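Local coordinates for coiled-coil quantitatively-enriched protein 1 (Schizosaccharomyces pombe, PDB 7CUJ) that acts as a molecular adaptor at telomeres, linking them to the meiotic centrosome component pcp1 and supporting telomere clustering, telomere length regulation and chromosome segregation, at residues A[137-141]-A[142-146]; A[308-311]-A[312-315]. All blocks are in the same frame, centred on the assembly; numbering follows the deposited sequence.

Contact 1: residues A[137-141]-A[142-146]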
ATOM      1  N   GLN A 137       8.333 -21.822 -31.942  1.00 64.03           N
ATOM      2  CA  GLN A 137       8.234 -21.254 -33.276  1.00 70.71           C
ATOM      3  C   GLN A 137       9.491 -20.449 -33.601  1.00 70.80           C
ATOM      4  O   GLN A 137       9.908 -20.388 -34.755  1.00 74.62           O
ATOM      5  CB  GLN A 137       6.966 -20.408 -33.421  1.00 74.12           C
ATOM      6  CG  GLN A 137       5.677 -21.222 -33.438  1.00 81.38           C
ATOM      7  CD  GLN A 137       5.605 -22.230 -34.562  1.00 89.41           C
ATOM      8  OE1 GLN A 137       6.093 -22.002 -35.667  1.00 96.46           O
ATOM      9  NE2 GLN A 137       4.982 -23.364 -34.285  1.00 94.68           N
ATOM     10  N   TRP A 138      10.091 -19.845 -32.571  1.00 66.85           N
ATOM     11  CA  TRP A 138      11.246 -18.987 -32.772  1.00 69.68           C
ATOM     12  C   TRP A 138      12.514 -19.807 -33.005  1.00 71.11           C
ATOM     13  O   TRP A 138      13.404 -19.364 -33.730  1.00 73.72           O
ATOM     14  CB  TRP A 138      11.405 -17.994 -31.617  1.00 68.69           C
ATOM     15  CG  TRP A 138      12.607 -17.116 -31.781  1.00 71.78           C
ATOM     16  CD1 TRP A 138      12.826 -16.202 -32.770  1.00 76.72           C
ATOM     17  CD2 TRP A 138      13.776 -17.093 -30.946  1.00 67.05           C
ATOM     18  NE1 TRP A 138      14.045 -15.602 -32.601  1.00 76.79           N
ATOM     19  CE2 TRP A 138      14.650 -16.127 -31.491  1.00 70.50           C
ATOM     20  CE3 TRP A 138      14.168 -17.787 -29.794  1.00 59.03           C
ATOM     21  CZ2 TRP A 138      15.888 -15.839 -30.919  1.00 66.31           C
ATOM     22  CZ3 TRP A 138      15.391 -17.501 -29.230  1.00 58.36           C
ATOM     23  CH2 TRP A 138      16.237 -16.539 -29.786  1.00 61.45           C
ATOM     24  N   LEU A 139      12.596 -20.990 -32.386  1.00 68.57           N
ATOM     25  CA  LEU A 139      13.752 -21.859 -32.555  1.00 69.17           C
ATOM     26  C   LEU A 139      13.742 -22.470 -33.955  1.00 73.83           C
ATOM     27  O   LEU A 139      14.794 -22.596 -34.578  1.00 76.57           O
ATOM     28  CB  LEU A 139      13.762 -22.946 -31.474  1.00 64.36           C
ATOM     29  CG  LEU A 139      14.134 -22.489 -30.063  1.00 60.81           C
ATOM     30  CD1 LEU A 139      14.002 -23.638 -29.075  1.00 58.05           C
ATOM     31  CD2 LEU A 139      15.540 -21.908 -30.020  1.00 59.30           C
ATOM     32  N   LYS A 140      12.547 -22.843 -34.435  1.00 75.81           N
ATOM     33  CA  LYS A 140      12.359 -23.344 -35.788  1.00 78.63           C
ATOM     34  C   LYS A 140      12.845 -22.294 -36.784  1.00 81.76           C
ATOM     35  O   LYS A 140      13.530 -22.621 -37.749  1.00 86.31           O
ATOM     36  CB  LYS A 140      10.881 -23.658 -36.046  1.00 77.77           C
ATOM     37  CG  LYS A 140      10.336 -24.908 -35.368  1.00 76.00           C
ATOM     38  CD  LYS A 140       8.839 -25.057 -35.547  1.00 79.19           C
ATOM     39  CE  LYS A 140       8.268 -26.264 -34.834  1.00 79.71           C
ATOM     40  NZ  LYS A 140       6.812 -26.414 -35.067  1.00 85.57           N
ATOM     41  N   SER A 141      12.490 -21.033 -36.507  1.00 82.99           N
ATOM     42  CA  SER A 141      12.826 -19.873 -37.320  1.00 84.44           C
ATOM     43  C   SER A 141      14.335 -19.749 -37.529  1.00 83.22           C
ATOM     44  O   SER A 141      14.769 -19.187 -38.532  1.00 85.04           O
ATOM     45  CB  SER A 141      12.246 -18.621 -36.704  1.00 84.26           C
ATOM     46  OG  SER A 141      13.114 -17.510 -36.871  1.00 86.06           O
ATOM     47  N   GLN A 142      15.122 -20.261 -36.573  1.00 82.21           N
ATOM     48  CA  GLN A 142      16.573 -20.144 -36.608  1.00 83.71           C
ATOM     49  C   GLN A 142      17.206 -21.475 -37.015  1.00 83.39           C
ATOM     50  O   GLN A 142      18.396 -21.689 -36.784  1.00 82.10           O
ATOM     51  CB  GLN A 142      17.124 -19.684 -35.253  1.00 82.40           C
ATOM     52  CG  GLN A 142      16.495 -18.412 -34.697  1.00 83.14           C
ATOM     53  CD  GLN A 142      16.954 -17.148 -35.384  1.00 87.26           C
ATOM     54  OE1 GLN A 142      17.920 -16.510 -34.973  1.00 88.10           O
ATOM     55  NE2 GLN A 142      16.252 -16.772 -36.442  1.00 89.64           N
ATOM     56  N   ASN A 143      16.400 -22.359 -37.623  1.00 86.15           N
ATOM     57  CA  ASN A 143      16.831 -23.665 -38.109  1.00 87.62           C
ATOM     58  C   ASN A 143      17.280 -24.559 -36.953  1.00 82.75           C
ATOM     59  O   ASN A 143      18.370 -25.129 -36.996  1.00 82.09           O
ATOM     60  CB  ASN A 143      17.916 -23.570 -39.191  1.00 91.87           C
ATOM     61  CG  ASN A 143      17.454 -22.897 -40.465  1.00 97.39           C
ATOM     62  OD1 ASN A 143      16.302 -23.038 -40.870  1.00101.02           O
ATOM     63  ND2 ASN A 143      18.352 -22.171 -41.110  1.00100.37           N
ATOM     64  N   ILE A 144      16.429 -24.679 -35.925  1.00 77.90           N
ATOM     65  CA  ILE A 144      16.651 -25.616 -34.834  1.00 72.31           C
ATOM     66  C   ILE A 144      15.450 -26.556 -34.765  1.00 71.56           C
ATOM     67  O   ILE A 144      14.307 -26.104 -34.731  1.00 69.07           O
ATOM     68  CB  ILE A 144      16.904 -24.884 -33.495  1.00 68.13           C
ATOM     69  CG1 ILE A 144      18.071 -23.895 -33.590  1.00 66.54           C
ATOM     70  CG2 ILE A 144      17.103 -25.877 -32.357  1.00 66.12           C
ATOM     71  CD1 ILE A 144      18.081 -22.832 -32.513  1.00 61.86           C
ATOM     72  N   ASP A 145      15.731 -27.866 -34.749  1.00 72.53           N
ATOM     73  CA  ASP A 145      14.703 -28.895 -34.776  1.00 72.50           C
ATOM     74  C   ASP A 145      14.028 -28.985 -33.408  1.00 70.65           C
ATOM     75  O   ASP A 145      14.353 -29.855 -32.600  1.00 69.54           O
ATOM     76  CB  ASP A 145      15.267 -30.228 -35.282  1.00 73.73           C
ATOM     77  CG  ASP A 145      14.249 -31.357 -35.346  1.00 75.48           C
ATOM     78  OD1 ASP A 145      13.043 -31.062 -35.462  1.00 75.84           O
ATOM     79  OD2 ASP A 145      14.672 -32.526 -35.276  1.00 76.80           O
ATOM     80  N   ALA A 146      13.074 -28.078 -33.170  1.00 69.40           N
ATOM     81  CA  ALA A 146      12.357 -27.983 -31.906  1.00 66.05           C
ATOM     82  C   ALA A 146      10.863 -28.186 -32.146  1.00 66.58           C
ATOM     83  O   ALA A 146      10.360 -27.807 -33.201  1.00 67.73           O
ATOM     84  CB  ALA A 146      12.625 -26.636 -31.285  1.00 62.54           C
TER
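Two backbone N-H groups reach the carbonyl oxygen of Leu139 from opposite faces of its plane. Gln142 N lies 3.1 Å from Leu139 O and well above the carbonyl plane, 68° out of it. Ile144 N comes to Leu139 O at 3.0 Å and is tilted only 32° from the plane. The chain thus folds back over one acceptor within five residues. Beside this pair, Asn143 N donates to Lys140 O at 2.9 Å. Together, the Ile144-to-Leu139 and Asn143-to-Lys140 bonds make a Schellman motif ending the helix, with Asn143, at positive phi, as its C-prime residue. The side chains of Leu139 and Ile144 meet at an angle, Leu139 CD2 3.7 Å from Ile144 CD1. Further along, the methyl of Ala146 meets the base of the leucine, Ala146 CB to Leu139 CB being 3.9 Å. Lys140 runs extended, and its CE passes 3.1 Å from Ala146 O; its NZ forms a weak, long ion pair with Glu147. CG of Gln142 lies beside its own backbone N, 3.4 Å from Trp138 O and oblique to the Trp138 ring; the bend at chi2 (-75°) then brings the amide back so that NE2 donates to Ser141 OG at 3.3 Å. Replacing Gln142 by an alanine would probably leave Ser141 OG without this amide donor and open a gap between the indole and the turn. The turn delivers the chain from helix 129-141 into strand 146-148, completing a beta-alpha-beta crossover from strand 121-126. Helix 102-112 lies against it: Phe104 meets the Trp138 ring, Gln108 touches both Trp138 and Gln142, and Phe111 packs on Ile144.

Contact 2: residues A[308-311]-A[312-315]; sequences MDLA and SLSV
Ala311 O receives both the backbone and the side chain of Ser314. Ser314 N donates to Ala311 O at 3.1 Å, from above the carbonyl plane at a C=O...N angle of 112°. The hydroxyl adds a weak bond, Ser314 OG to Ala311 O, also at 3.1 Å. A chi1 of 75° places this OG between the backbone N and the carbonyl carbon of its own residue, which turns it back toward Ala311. One residue earlier the same three-residue spacing recurs: Leu313 N bonds to Leu310 O at 2.9 Å. Successive bonds of this kind describe a short 3-10 turn. Its start is dressed by an Asx turn, in which Asp309 OD1 accepts from Ala311 N at 3.1 Å; the N-H meets the carboxylate from above its plane. A water ties the entry together. It donates to Asp309 O at 3.0 Å and accepts from Ser312 N at 2.9 Å, so this water bridges the Asp309 carbonyl to the Ser312 N-H. Ser312 OG stands 2.7 Å from the same water. The apolar side of the turn is formed by Leu310 and Leu313, whose CD2 and CD1 methyls respectively approach only loosely; Leu313 CB lies close to Leu310 O. At the exit a basic side chain of another protein chain hydrogen-bonds to Leu313 O, and more weakly to Ser314 O. Following helix 275-294 in the chain, the turn rests against two helices: Leu310 packs on His219 and Cys223 of helix 217-223 and on Val239 of helix 232-243, where Leu313 meets Leu243 and Asn235 receives a hydrogen bond from Val315 N.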
ATOM      1  N   MET A 308      25.535 -16.919  -6.660  1.00 44.48           N
ATOM      2  CA  MET A 308      26.027 -16.365  -5.406  1.00 48.41           C
ATOM      3  C   MET A 308      24.954 -16.504  -4.330  1.00 46.89           C
ATOM      4  O   MET A 308      23.765 -16.422  -4.622  1.00 44.39           O
ATOM      5  CB  MET A 308      26.481 -14.905  -5.540  1.00 52.97           C
ATOM      6  CG  MET A 308      25.384 -13.928  -5.916  1.00 56.21           C
ATOM      7  SD  MET A 308      25.999 -12.222  -5.943  1.00 70.74           S
ATOM      8  CE  MET A 308      27.081 -12.274  -7.373  1.00 70.12           C
ATOM      9  N   ASP A 309      25.393 -16.745  -3.090  1.00 48.54           N
ATOM     10  CA  ASP A 309      24.497 -17.053  -1.986  1.00 49.64           C
ATOM     11  C   ASP A 309      23.896 -15.760  -1.443  1.00 48.84           C
ATOM     12  O   ASP A 309      24.614 -14.788  -1.221  1.00 51.87           O
ATOM     13  CB  ASP A 309      25.221 -17.844  -0.892  1.00 53.13           C
ATOM     14  CG  ASP A 309      24.299 -18.467   0.146  1.00 55.14           C
ATOM     15  OD1 ASP A 309      23.070 -18.250   0.063  1.00 53.88           O
ATOM     16  OD2 ASP A 309      24.817 -19.173   1.030  1.00 57.57           O
ATOM     17  N   LEU A 310      22.576 -15.772  -1.212  1.00 47.42           N
ATOM     18  CA  LEU A 310      21.854 -14.580  -0.787  1.00 46.60           C
ATOM     19  C   LEU A 310      21.313 -14.747   0.633  1.00 48.98           C
ATOM     20  O   LEU A 310      20.445 -13.983   1.052  1.00 49.50           O
ATOM     21  CB  LEU A 310      20.705 -14.305  -1.766  1.00 40.72           C
ATOM     22  CG  LEU A 310      21.090 -14.080  -3.227  1.00 38.67           C
ATOM     23  CD1 LEU A 310      19.842 -14.001  -4.097  1.00 36.34           C
ATOM     24  CD2 LEU A 310      21.940 -12.827  -3.392  1.00 36.30           C
ATOM     25  N   ALA A 311      21.845 -15.729   1.372  1.00 52.05           N
ATOM     26  CA  ALA A 311      21.343 -16.084   2.692  1.00 54.27           C
ATOM     27  C   ALA A 311      21.528 -14.937   3.684  1.00 55.51           C
ATOM     28  O   ALA A 311      20.761 -14.822   4.636  1.00 56.90           O
ATOM     29  CB  ALA A 311      22.004 -17.352   3.180  1.00 58.61           C
ATOM     30  N   SER A 312      22.547 -14.097   3.451  1.00 57.03           N
ATOM     31  CA  SER A 312      22.844 -12.959   4.309  1.00 58.98           C
ATOM     32  C   SER A 312      21.760 -11.888   4.187  1.00 56.07           C
ATOM     33  O   SER A 312      21.610 -11.054   5.079  1.00 58.74           O
ATOM     34  CB  SER A 312      24.216 -12.394   4.026  1.00 62.06           C
ATOM     35  OG  SER A 312      24.284 -11.858   2.712  1.00 63.14           O
ATOM     36  N   LEU A 313      21.008 -11.925   3.080  1.00 50.88           N
ATOM     37  CA  LEU A 313      19.930 -10.980   2.836  1.00 48.03           C
ATOM     38  C   LEU A 313      18.603 -11.536   3.354  1.00 46.36           C
ATOM     39  O   LEU A 313      17.549 -11.002   3.016  1.00 46.78           O
ATOM     40  CB  LEU A 313      19.827 -10.687   1.334  1.00 46.32           C
ATOM     41  CG  LEU A 313      20.939  -9.845   0.704  1.00 46.57           C
ATOM     42  CD1 LEU A 313      20.649  -9.608  -0.770  1.00 41.58           C
ATOM     43  CD2 LEU A 313      21.102  -8.514   1.427  1.00 47.65           C
ATOM     44  N   SER A 314      18.647 -12.598   4.169  1.00 46.45           N
ATOM     45  CA  SER A 314      17.429 -13.158   4.744  1.00 47.09           C
ATOM     46  C   SER A 314      16.842 -12.197   5.777  1.00 47.59           C
ATOM     47  O   SER A 314      17.561 -11.363   6.325  1.00 48.54           O
ATOM     48  CB  SER A 314      17.672 -14.519   5.340  1.00 48.76           C
ATOM     49  OG  SER A 314      18.360 -14.412   6.575  1.00 52.62           O
ATOM     50  N   VAL A 315      15.536 -12.333   6.049  1.00 46.56           N
ATOM     51  CA  VAL A 315      14.847 -11.426   6.958  1.00 46.41           C
ATOM     52  C   VAL A 315      14.300 -12.167   8.181  1.00 48.61           C
ATOM     53  O   VAL A 315      13.831 -11.522   9.116  1.00 47.87           O
ATOM     54  CB  VAL A 315      13.741 -10.606   6.259  1.00 42.44           C
ATOM     55  CG1 VAL A 315      14.289  -9.661   5.200  1.00 39.99           C
ATOM     56  CG2 VAL A 315      12.641 -11.482   5.681  1.00 40.41           C
TER
HETATM   57  O   HOH W   1      24.855 -14.318   1.750  1.00 51.06           O

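Contact 1 precedes contact 2 along the chain, and the two lie on opposite sides of its centre: their centres are 38 Å apart and their nearest atoms about 25 Å apart, with no touch. Contact 1 leads into the parallel sheet, where helix 129-141 hands over to strand 146-148, an outermost strand within this chain. Contact 2 belongs to the segment after helix 275-294, resting on helices 217-223 and 232-243. No other protein chain of the assembly touches contact 1, whereas contact 2 meets a partner chain. In this domain of a longer adaptor protein, contact 1 is therefore packing within the chain, while contact 2 also borders a protein interface.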